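Local structure of piwi domain-containing protein (Vanderwaltozyma polyspora, 5THE) at residues D33-Q38 with L475-G480; V37-S42 with G60-K65; T484-K487 with V492-A495. The protein probably binds a small RNA as the C-terminal lobe of a budding yeast Argonaute, the part that carries the RNase H-like Piwi domain. All blocks are in the same frame, centred on the assembly; numbering follows the deposited sequence.

Contact 1: residues D33-Q38 with L475-G480. With nucleotides of chain B.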
loop_
_atom_site.group_PDB
_atom_site.type_symbol
_atom_site.label_atom_id
_atom_site.label_comp_id
_atom_site.label_asym_id
_atom_site.label_seq_id
_atom_site.Cartn_x
_atom_site.Cartn_y
_atom_site.Cartn_z
ATOM N N ASP A 33 9.752 -19.662 3.643
ATOM C CA ASP A 33 9.232 -19.933 2.316
ATOM C C ASP A 33 8.275 -18.825 1.876
ATOM O O ASP A 33 7.653 -18.150 2.695
ATOM C CB ASP A 33 8.529 -21.292 2.290
ATOM C CG ASP A 33 9.479 -22.444 2.560
ATOM O OD1 ASP A 33 10.664 -22.363 2.155
ATOM O OD2 ASP A 33 9.048 -23.427 3.193
ATOM N N ALA A 34 8.189 -18.626 0.565
ATOM C CA ALA A 34 7.203 -17.715 0.021
ATOM C C ALA A 34 5.821 -18.341 0.137
ATOM O O ALA A 34 5.691 -19.563 0.149
ATOM C CB ALA A 34 7.501 -17.407 -1.444
ATOM N N PRO A 35 4.771 -17.533 0.231
ATOM C CA PRO A 35 3.423 -18.082 0.068
ATOM C C PRO A 35 3.184 -18.424 -1.390
ATOM O O PRO A 35 3.921 -18.018 -2.296
ATOM C CB PRO A 35 2.502 -16.950 0.525
ATOM C CG PRO A 35 3.297 -15.690 0.197
ATOM C CD PRO A 35 4.757 -16.074 0.447
ATOM N N VAL A 36 2.110 -19.161 -1.619
ATOM C CA VAL A 36 1.642 -19.401 -2.976
ATOM C C VAL A 36 0.975 -18.129 -3.478
ATOM O O VAL A 36 0.007 -17.649 -2.880
ATOM C CB VAL A 36 0.671 -20.587 -3.016
ATOM C CG1 VAL A 36 0.162 -20.792 -4.412
ATOM C CG2 VAL A 36 1.354 -21.838 -2.481
ATOM N N VAL A 37 1.489 -17.570 -4.571
ATOM C CA VAL A 37 0.839 -16.416 -5.181
ATOM C C VAL A 37 -0.283 -16.915 -6.080
ATOM O O VAL A 37 -0.087 -17.825 -6.886
ATOM C CB VAL A 37 1.846 -15.560 -5.965
ATOM C CG1 VAL A 37 1.112 -14.420 -6.679
ATOM C CG2 VAL A 37 2.919 -14.991 -5.028
ATOM N N GLN A 38 -1.467 -16.330 -5.934
ATOM C CA GLN A 38 -2.662 -16.788 -6.631
ATOM C C GLN A 38 -3.022 -15.814 -7.746
ATOM O O GLN A 38 -3.192 -14.622 -7.489
ATOM C CB GLN A 38 -3.837 -16.913 -5.653
ATOM C CG GLN A 38 -5.139 -17.317 -6.317
ATOM C CD GLN A 38 -5.142 -18.784 -6.690
ATOM O OE1 GLN A 38 -5.003 -19.631 -5.829
ATOM N NE2 GLN A 38 -5.282 -19.087 -7.973
ATOM N N LEU A 475 2.441 -11.083 3.983
ATOM C CA LEU A 475 1.779 -9.851 3.592
ATOM C C LEU A 475 2.626 -9.005 2.651
ATOM O O LEU A 475 2.101 -8.063 2.054
ATOM C CB LEU A 475 1.398 -9.052 4.832
ATOM C CG LEU A 475 0.160 -9.557 5.565
ATOM C CD1 LEU A 475 -0.008 -8.816 6.868
ATOM C CD2 LEU A 475 -1.042 -9.364 4.685
ATOM N N CYS A 476 3.910 -9.327 2.504
ATOM C CA CYS A 476 4.767 -8.661 1.531
ATOM C C CYS A 476 4.484 -9.100 0.103
ATOM O O CYS A 476 4.893 -8.406 -0.831
ATOM C CB CYS A 476 6.231 -8.917 1.884
ATOM S SG CYS A 476 6.715 -8.082 3.428
ATOM N N TYR A 477 3.762 -10.196 -0.085
ATOM C CA TYR A 477 3.490 -10.737 -1.404
ATOM C C TYR A 477 2.148 -10.293 -1.977
ATOM O O TYR A 477 1.789 -10.739 -3.063
ATOM C CB TYR A 477 3.548 -12.273 -1.359
ATOM C CG TYR A 477 4.947 -12.831 -1.238
ATOM C CD1 TYR A 477 5.688 -12.671 -0.058
ATOM C CD2 TYR A 477 5.535 -13.511 -2.298
ATOM C CE1 TYR A 477 6.964 -13.183 0.059
ATOM C CE2 TYR A 477 6.816 -14.029 -2.193
ATOM C CZ TYR A 477 7.517 -13.862 -1.011
ATOM O OH TYR A 477 8.779 -14.366 -0.916
ATOM N N ILE A 478 1.396 -9.429 -1.293
ATOM C CA ILE A 478 0.130 -8.993 -1.866
ATOM C C ILE A 478 0.069 -7.476 -1.965
ATOM O O ILE A 478 -0.969 -6.865 -1.700
ATOM C CB ILE A 478 -1.073 -9.537 -1.073
ATOM C CG1 ILE A 478 -0.912 -9.284 0.416
ATOM C CG2 ILE A 478 -1.261 -11.020 -1.340
ATOM C CD1 ILE A 478 -2.024 -9.868 1.210
ATOM N N PHE A 479 1.174 -6.853 -2.340
ATOM C CA PHE A 479 1.137 -5.444 -2.713
ATOM C C PHE A 479 0.625 -5.372 -4.150
ATOM O O PHE A 479 1.335 -5.741 -5.091
ATOM C CB PHE A 479 2.518 -4.828 -2.552
ATOM C CG PHE A 479 2.562 -3.359 -2.811
ATOM C CD1 PHE A 479 1.886 -2.473 -1.985
ATOM C CD2 PHE A 479 3.312 -2.856 -3.862
ATOM C CE1 PHE A 479 1.958 -1.113 -2.204
ATOM C CE2 PHE A 479 3.376 -1.501 -4.096
ATOM C CZ PHE A 479 2.698 -0.620 -3.271
ATOM N N GLY A 480 -0.614 -4.930 -4.320
ATOM C CA GLY A 480 -1.342 -5.211 -5.545
ATOM C C GLY A 480 -0.872 -4.466 -6.785
ATOM O O GLY A 480 -1.365 -4.777 -7.876
ATOM P P A B 4 6.347 0.562 -6.504
ATOM O OP1 A B 4 5.197 0.825 -5.600
ATOM O OP2 A B 4 7.130 1.652 -7.098
ATOM O "O5'" A B 4 7.347 -0.421 -5.754
ATOM C "C5'" A B 4 6.927 -1.730 -5.418
ATOM C "C4'" A B 4 7.946 -2.764 -5.807
ATOM O "O4'" A B 4 8.124 -2.780 -7.241
ATOM C "C3'" A B 4 9.345 -2.562 -5.259
ATOM O "O3'" A B 4 9.434 -3.004 -3.921
ATOM C "C2'" A B 4 10.191 -3.368 -6.239
ATOM O "O2'" A B 4 10.072 -4.761 -5.971
ATOM C "C1'" A B 4 9.460 -3.078 -7.556
ATOM N N9 A B 4 10.010 -1.903 -8.242
ATOM C C8 A B 4 9.804 -0.587 -7.913
ATOM N N7 A B 4 10.417 0.259 -8.703
ATOM C C5 A B 4 11.060 -0.563 -9.611
ATOM C C6 A B 4 11.863 -0.254 -10.700
ATOM N N6 A B 4 12.144 1.014 -11.019
ATOM N N1 A B 4 12.350 -1.289 -11.424
ATOM C C2 A B 4 12.029 -2.549 -11.056
ATOM N N3 A B 4 11.266 -2.969 -10.042
ATOM C C4 A B 4 10.821 -1.904 -9.350
#

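Contact 2: residues V37-S42 with G60-K65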
loop_
_atom_site.group_PDB
_atom_site.type_symbol
_atom_site.label_atom_id
_atom_site.label_comp_id
_atom_site.label_asym_id
_atom_site.label_seq_id
_atom_site.Cartn_x
_atom_site.Cartn_y
_atom_site.Cartn_z
ATOM N N VAL A 37 1.489 -17.570 -4.571
ATOM C CA VAL A 37 0.839 -16.416 -5.181
ATOM C C VAL A 37 -0.283 -16.915 -6.080
ATOM O O VAL A 37 -0.087 -17.825 -6.886
ATOM C CB VAL A 37 1.846 -15.560 -5.965
ATOM C CG1 VAL A 37 1.112 -14.420 -6.679
ATOM C CG2 VAL A 37 2.919 -14.991 -5.028
ATOM N N GLN A 38 -1.467 -16.330 -5.934
ATOM C CA GLN A 38 -2.662 -16.788 -6.631
ATOM C C GLN A 38 -3.022 -15.814 -7.746
ATOM O O GLN A 38 -3.192 -14.622 -7.489
ATOM C CB GLN A 38 -3.837 -16.913 -5.653
ATOM C CG GLN A 38 -5.139 -17.317 -6.317
ATOM C CD GLN A 38 -5.142 -18.784 -6.690
ATOM O OE1 GLN A 38 -5.003 -19.631 -5.829
ATOM N NE2 GLN A 38 -5.282 -19.087 -7.973
ATOM N N PHE A 39 -3.164 -16.326 -8.971
ATOM C CA PHE A 39 -3.746 -15.594 -10.089
ATOM C C PHE A 39 -5.153 -16.130 -10.353
ATOM O O PHE A 39 -5.668 -16.962 -9.601
ATOM C CB PHE A 39 -2.843 -15.701 -11.326
ATOM C CG PHE A 39 -1.393 -15.454 -11.032
ATOM C CD1 PHE A 39 -0.936 -14.177 -10.746
ATOM C CD2 PHE A 39 -0.489 -16.505 -11.022
ATOM C CE1 PHE A 39 0.409 -13.954 -10.457
ATOM C CE2 PHE A 39 0.851 -16.288 -10.738
ATOM C CZ PHE A 39 1.297 -15.007 -10.458
ATOM N N LYS A 40 -5.784 -15.654 -11.429
ATOM C CA LYS A 40 -7.151 -16.083 -11.720
ATOM C C LYS A 40 -7.242 -17.598 -11.886
ATOM O O LYS A 40 -8.114 -18.246 -11.302
ATOM C CB LYS A 40 -7.686 -15.396 -12.978
ATOM C CG LYS A 40 -9.176 -15.617 -13.147
ATOM C CD LYS A 40 -9.726 -14.957 -14.400
ATOM C CE LYS A 40 -11.189 -14.614 -14.188
ATOM N NZ LYS A 40 -11.983 -14.783 -15.423
ATOM N N GLU A 41 -6.357 -18.181 -12.677
ATOM C CA GLU A 41 -6.527 -19.571 -13.092
ATOM C C GLU A 41 -5.251 -20.373 -12.903
ATOM O O GLU A 41 -5.049 -21.392 -13.567
ATOM C CB GLU A 41 -6.982 -19.646 -14.548
ATOM C CG GLU A 41 -8.222 -18.820 -14.838
ATOM C CD GLU A 41 -8.722 -18.991 -16.248
ATOM O OE1 GLU A 41 -9.803 -19.586 -16.418
ATOM O OE2 GLU A 41 -8.027 -18.543 -17.185
ATOM N N SER A 42 -4.386 -19.931 -12.000
ATOM C CA SER A 42 -3.051 -20.489 -11.876
ATOM C C SER A 42 -2.419 -19.904 -10.619
ATOM O O SER A 42 -2.898 -18.909 -10.067
ATOM C CB SER A 42 -2.212 -20.179 -13.124
ATOM O OG SER A 42 -0.850 -20.456 -12.916
ATOM N N GLY A 60 9.571 -14.201 -4.982
ATOM C CA GLY A 60 9.097 -12.847 -4.750
ATOM C C GLY A 60 9.263 -11.939 -5.945
ATOM O O GLY A 60 9.447 -10.731 -5.783
ATOM N N ASN A 61 9.204 -12.487 -7.156
ATOM C CA ASN A 61 9.588 -11.721 -8.343
ATOM C C ASN A 61 9.015 -12.501 -9.528
ATOM O O ASN A 61 9.673 -13.384 -10.067
ATOM C CB ASN A 61 11.100 -11.576 -8.450
ATOM C CG ASN A 61 11.552 -10.759 -9.670
ATOM O OD1 ASN A 61 12.620 -10.995 -10.214
ATOM N ND2 ASN A 61 10.760 -9.838 -10.095
ATOM N N TRP A 62 7.786 -12.179 -9.898
ATOM C CA TRP A 62 7.127 -12.886 -10.993
ATOM C C TRP A 62 6.713 -11.853 -12.039
ATOM O O TRP A 62 7.096 -10.686 -11.969
ATOM C CB TRP A 62 5.941 -13.715 -10.472
ATOM C CG TRP A 62 4.870 -12.870 -9.822
ATOM C CD1 TRP A 62 3.756 -12.342 -10.420
ATOM C CD2 TRP A 62 4.838 -12.434 -8.458
ATOM N NE1 TRP A 62 3.033 -11.608 -9.504
ATOM C CE2 TRP A 62 3.675 -11.648 -8.296
ATOM C CE3 TRP A 62 5.685 -12.622 -7.359
ATOM C CZ2 TRP A 62 3.334 -11.068 -7.083
ATOM C CZ3 TRP A 62 5.343 -12.042 -6.151
ATOM C CH2 TRP A 62 4.180 -11.273 -6.024
ATOM N N ASN A 63 5.942 -12.296 -13.026
ATOM C CA ASN A 63 5.369 -11.366 -13.985
ATOM C C ASN A 63 4.015 -11.910 -14.413
ATOM O O ASN A 63 3.686 -13.075 -14.180
ATOM C CB ASN A 63 6.293 -11.148 -15.182
ATOM C CG ASN A 63 6.445 -12.379 -16.008
ATOM O OD1 ASN A 63 5.645 -12.632 -16.897
ATOM N ND2 ASN A 63 7.456 -13.175 -15.708
ATOM N N MET A 64 3.221 -11.040 -15.033
ATOM C CA MET A 64 1.842 -11.370 -15.368
ATOM C C MET A 64 1.703 -12.154 -16.667
ATOM O O MET A 64 0.609 -12.646 -16.939
ATOM C CB MET A 64 1.001 -10.087 -15.443
ATOM C CG MET A 64 0.556 -9.567 -14.088
ATOM S SD MET A 64 -0.238 -10.865 -13.110
ATOM C CE MET A 64 -1.795 -11.137 -13.976
ATOM N N LYS A 65 2.768 -12.293 -17.460
ATOM C CA LYS A 65 2.663 -12.966 -18.754
ATOM C C LYS A 65 2.008 -14.336 -18.612
ATOM O O LYS A 65 2.432 -15.168 -17.804
ATOM C CB LYS A 65 4.052 -13.104 -19.389
ATOM C CG LYS A 65 4.051 -13.785 -20.753
ATOM C CD LYS A 65 5.342 -13.496 -21.514
ATOM C CE LYS A 65 5.366 -14.206 -22.864
ATOM N NZ LYS A 65 5.211 -15.677 -22.700
#

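Contact 3: residues T484-K487 with V492-A495. With nucleotides of chain B.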
loop_
_atom_site.group_PDB
_atom_site.type_symbol
_atom_site.label_atom_id
_atom_site.label_comp_id
_atom_site.label_asym_id
_atom_site.label_seq_id
_atom_site.Cartn_x
_atom_site.Cartn_y
_atom_site.Cartn_z
ATOM N N THR A 484 6.105 -8.278 -7.332
ATOM C CA THR A 484 7.226 -8.631 -6.481
ATOM C C THR A 484 6.728 -8.688 -5.054
ATOM O O THR A 484 5.708 -8.082 -4.721
ATOM C CB THR A 484 8.351 -7.599 -6.572
ATOM O OG1 THR A 484 7.834 -6.341 -6.131
ATOM C CG2 THR A 484 8.885 -7.466 -8.028
ATOM N N SER A 485 7.458 -9.411 -4.204
ATOM C CA SER A 485 7.311 -9.207 -2.769
ATOM C C SER A 485 8.032 -7.913 -2.391
ATOM O O SER A 485 9.180 -7.687 -2.795
ATOM C CB SER A 485 7.854 -10.398 -1.978
ATOM O OG SER A 485 9.231 -10.622 -2.240
ATOM N N VAL A 486 7.349 -7.044 -1.649
ATOM C CA VAL A 486 7.925 -5.751 -1.289
ATOM C C VAL A 486 8.602 -5.834 0.074
ATOM O O VAL A 486 8.570 -6.877 0.742
ATOM C CB VAL A 486 6.857 -4.646 -1.336
ATOM C CG1 VAL A 486 6.405 -4.446 -2.778
ATOM C CG2 VAL A 486 5.672 -5.008 -0.450
ATOM N N LYS A 487 9.223 -4.733 0.495
ATOM C CA LYS A 487 10.150 -4.786 1.615
ATOM C C LYS A 487 9.450 -4.697 2.961
ATOM O O LYS A 487 10.102 -4.870 3.996
ATOM C CB LYS A 487 11.194 -3.660 1.483
ATOM C CG LYS A 487 10.632 -2.222 1.490
ATOM C CD LYS A 487 11.739 -1.246 1.055
ATOM C CE LYS A 487 11.326 0.215 1.161
ATOM N NZ LYS A 487 10.111 0.543 0.362
ATOM N N VAL A 492 1.371 -1.655 5.392
ATOM C CA VAL A 492 2.273 -0.555 5.711
ATOM C C VAL A 492 2.537 0.279 4.470
ATOM O O VAL A 492 2.416 1.507 4.488
ATOM C CB VAL A 492 3.583 -1.093 6.314
ATOM C CG1 VAL A 492 4.643 0.040 6.424
ATOM C CG2 VAL A 492 3.326 -1.730 7.658
ATOM N N TYR A 493 2.897 -0.385 3.376
ATOM C CA TYR A 493 3.102 0.306 2.111
ATOM C C TYR A 493 1.857 1.101 1.720
ATOM O O TYR A 493 1.945 2.277 1.353
ATOM C CB TYR A 493 3.464 -0.728 1.038
ATOM C CG TYR A 493 4.567 -0.342 0.061
ATOM C CD1 TYR A 493 4.491 0.827 -0.691
ATOM C CD2 TYR A 493 5.660 -1.196 -0.158
ATOM C CE1 TYR A 493 5.502 1.167 -1.606
ATOM C CE2 TYR A 493 6.669 -0.873 -1.052
ATOM C CZ TYR A 493 6.588 0.307 -1.780
ATOM O OH TYR A 493 7.593 0.620 -2.671
ATOM N N TYR A 494 0.681 0.474 1.807
ATOM C CA TYR A 494 -0.566 1.179 1.502
ATOM C C TYR A 494 -0.757 2.409 2.381
ATOM O O TYR A 494 -1.189 3.464 1.898
ATOM C CB TYR A 494 -1.758 0.251 1.685
ATOM C CG TYR A 494 -1.837 -0.871 0.688
ATOM C CD1 TYR A 494 -1.378 -0.705 -0.618
ATOM C CD2 TYR A 494 -2.397 -2.091 1.042
ATOM C CE1 TYR A 494 -1.470 -1.737 -1.546
ATOM C CE2 TYR A 494 -2.491 -3.133 0.123
ATOM C CZ TYR A 494 -2.017 -2.948 -1.165
ATOM O OH TYR A 494 -2.105 -3.970 -2.072
ATOM N N ALA A 495 -0.488 2.276 3.685
ATOM C CA ALA A 495 -0.656 3.411 4.587
ATOM C C ALA A 495 0.316 4.527 4.244
ATOM O O ALA A 495 -0.050 5.710 4.295
ATOM C CB ALA A 495 -0.477 2.972 6.043
ATOM P P A B 5 10.094 -2.097 -2.779
ATOM O OP1 A B 5 9.875 -2.874 -1.527
ATOM O OP2 A B 5 9.618 -0.703 -2.907
ATOM O "O5'" A B 5 11.644 -2.180 -3.093
ATOM C "C5'" A B 5 12.299 -3.436 -3.089
ATOM C "C4'" A B 5 13.614 -3.366 -3.819
ATOM O "O4'" A B 5 13.381 -3.028 -5.208
ATOM C "C3'" A B 5 14.573 -2.294 -3.324
ATOM O "O3'" A B 5 15.326 -2.752 -2.225
ATOM C "C2'" A B 5 15.419 -1.999 -4.557
ATOM O "O2'" A B 5 16.416 -2.993 -4.729
ATOM C "C1'" A B 5 14.400 -2.180 -5.679
ATOM N N9 A B 5 13.791 -0.907 -6.076
ATOM C C8 A B 5 12.715 -0.252 -5.526
ATOM N N7 A B 5 12.442 0.873 -6.143
ATOM C C5 A B 5 13.401 0.946 -7.146
ATOM C C6 A B 5 13.640 1.898 -8.141
ATOM N N6 A B 5 12.895 2.997 -8.266
ATOM N N1 A B 5 14.680 1.664 -8.987
ATOM C C2 A B 5 15.416 0.545 -8.833
ATOM N N3 A B 5 15.278 -0.430 -7.930
ATOM C C4 A B 5 14.244 -0.147 -7.117
ATOM P P A B 4 6.347 0.562 -6.504
ATOM O OP1 A B 4 5.197 0.825 -5.600
ATOM O OP2 A B 4 7.130 1.652 -7.098
ATOM O "O5'" A B 4 7.347 -0.421 -5.754
ATOM C "C5'" A B 4 6.927 -1.730 -5.418
ATOM C "C4'" A B 4 7.946 -2.764 -5.807
ATOM O "O4'" A B 4 8.124 -2.780 -7.241
ATOM C "C3'" A B 4 9.345 -2.562 -5.259
ATOM O "O3'" A B 4 9.434 -3.004 -3.921
ATOM C "C2'" A B 4 10.191 -3.368 -6.239
ATOM O "O2'" A B 4 10.072 -4.761 -5.971
ATOM C "C1'" A B 4 9.460 -3.078 -7.556
ATOM N N9 A B 4 10.010 -1.903 -8.242
ATOM C C8 A B 4 9.804 -0.587 -7.913
ATOM N N7 A B 4 10.417 0.259 -8.703
ATOM C C5 A B 4 11.060 -0.563 -9.611
ATOM C C6 A B 4 11.863 -0.254 -10.700
ATOM N N6 A B 4 12.144 1.014 -11.019
ATOM N N1 A B 4 12.350 -1.289 -11.424
ATOM C C2 A B 4 12.029 -2.549 -11.056
ATOM N N3 A B 4 11.266 -2.969 -10.042
ATOM C C4 A B 4 10.821 -1.904 -9.350
#

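Contact 1: residues D33-Q38 with L475-G480
Pro35 sets its CD over the centre of one face of the Tyr477 ring, an instance of how a proline and an aromatic residue can join two chain segments that are 437 residues apart in sequence. The main interaction is a CH-pi contact: Pro35 CD sits 3.5 Å from the centroid of the Tyr477 ring and only 8° off the ring normal. Its neighbour Pro35 CG rests against the root of the ring, 3.6 Å from Tyr477 CG, and the proline thus spans the face from its centre to the attachment point.

Apolar contacts extend this from two further directions. Ala34 CB approaches the phenol end obliquely, 3.5 Å from Tyr477 CE2 and 3.3 Å from Tyr477 OH, while Val37 CG2 comes to the ring edge, near its plane, 4.1 Å from Tyr477 CD2. With CG placed opposite its own carbonyl carbon (chi1 -73°), Tyr477 reaches out toward 33-38. Leu249 of strand 248-249 touches both Pro35 and Tyr477.

Two residues on, Phe479 turns to the RNA, its CE2 at the ring edge lying 3.3 Å from OP1 of A4 of chain B. The chemistry is therefore shape-fitting and dispersive: three small aliphatic groups hold one tyrosine ring from a face, an edge and its hydroxyl end, and Tyr477 stands two residues before the side chain that meets the RNA backbone.

Contact 2: residues V37-S42 with G60-K65
An offset edge-to-face aromatic pair, Phe39 against Trp62, joins the beta-hairpin of strands 37-38 and 43-44 to the loop segment 60-65. It illustrates how irregular chain can be held by ring geometry. The edge of Phe39 is directed at the face of the Trp62 five-membered ring, with centroids 5.3 Å apart and planes at 63°. Phe39 CZ comes within 3.6 Å of Trp62 CD1, and Trp62 NE1 lies in the plane of the phenylalanine ring at its edge.

The six-membered half of the indole is met from the strand side. Both methyls of Val37 lie over one face, CG2 in CH-pi contact 4.2 Å from the centroid of that ring and CG1 4.0 Å from Trp62 CZ2. Trp62 can bring its indole down onto these groups because CG occupies the position between backbone N and carbonyl carbon (chi1 61°). Met64 adds a Met-aromatic contact: its chain folds back at chi2 and chi3, and SD approaches Phe39 CE1 obliquely at 4.1 Å. His67 stacks on the Phe39 ring and His247 meets Trp62 edge-to-face, so the pair belongs to a larger aromatic cluster.

Each segment also braces itself with polar bonds. In the 60-65 segment, Asn63 OD1 accepts from Lys65 N in an Asx turn. In the other, the loop of the hairpin is closed by Phe39 N bonding to Ser42 O, and the Gln38 side chain bends forward to the next carbonyl: Gln38 NE2 donates to Phe39 O at 2.7 Å, almost straight at 171° and with the acceptor in the plane of the amide.

Contact 3: residues T484-K487 with V492-A495
Val486 and Tyr493 form the closest backbone approach here, their CA atoms 8.5 Å apart, where an extended loop segment, 484-487, runs past the early part of helix 490-515. The chain changes direction by roughly a right angle in the few residues between, which leaves the loop and the helix flanking the same stretch of bound RNA.

Tyr493 carries the contact between the two segments. Val486 crosses its ring obliquely, with Val486 CB 3.8 Å from Tyr493 CE2 and CG2 beside Tyr493 CD2. On the Tyr493 side chi1 is -139°, away from the usual staggered positions, which accompanies a hydroxyl directed at the RNA. Phe479 packs against the same ring. Lys487 NZ approaches Tyr493 OH at 3.9 Å, too long for a hydrogen bond, both groups facing the same phosphate.

The other interactions described here are with chain B. Tyr493 OH donates to OP2 of A5 of chain B, a bond modelled very short, its exact length doubtful. The other non-bridging oxygen of that phosphate, OP1, receives the backbone N-H of Lys487 at 2.8 Å, rather bent at 135°. The aliphatic part of Lys487 passes close to this oxygen, CG 3.2 Å from OP1 of A5 of chain B, and the bend at its last torsion (chi4 -58°) brings NZ to 3.5 Å from OP2, where its charge would probably add electrostatic attraction. Thr484 OG1 shares a 2.7 Å hydrogen bond with O2' of A4 of chain B, a contact to a group that DNA lacks; Ser482 OG is a second partner of this hydroxyl.

Backbone N-H, tyrosine hydroxyl and lysine gathered round one phosphate, with a threonine at a ribose, make up a sequence-independent RNA-backbone site, consistent with guide binding in an Argonaute Piwi domain.

In the fold
Along the chain, contacts 1 and 2 start from the same stretch around strand 37-38, the middle strand of a small antiparallel sheet, and contact 3 follows, within the Piwi domain. Centres of contacts 1 and 2 are about 10 Å apart, those of 1 and 3 about 11 Å, and those of 2 and 3 about 17 Å. Contacts 1 and 3 both draw on the loop between helices 465-475 and 490-515, and backbone pairing of Gly60 with Ser485 joins contacts 2 and 3. Chain from the start of the lobe thus packs against a Piwi-domain loop that also contacts the RNA backbone, so the small sheet is linked to the RNA site through that loop.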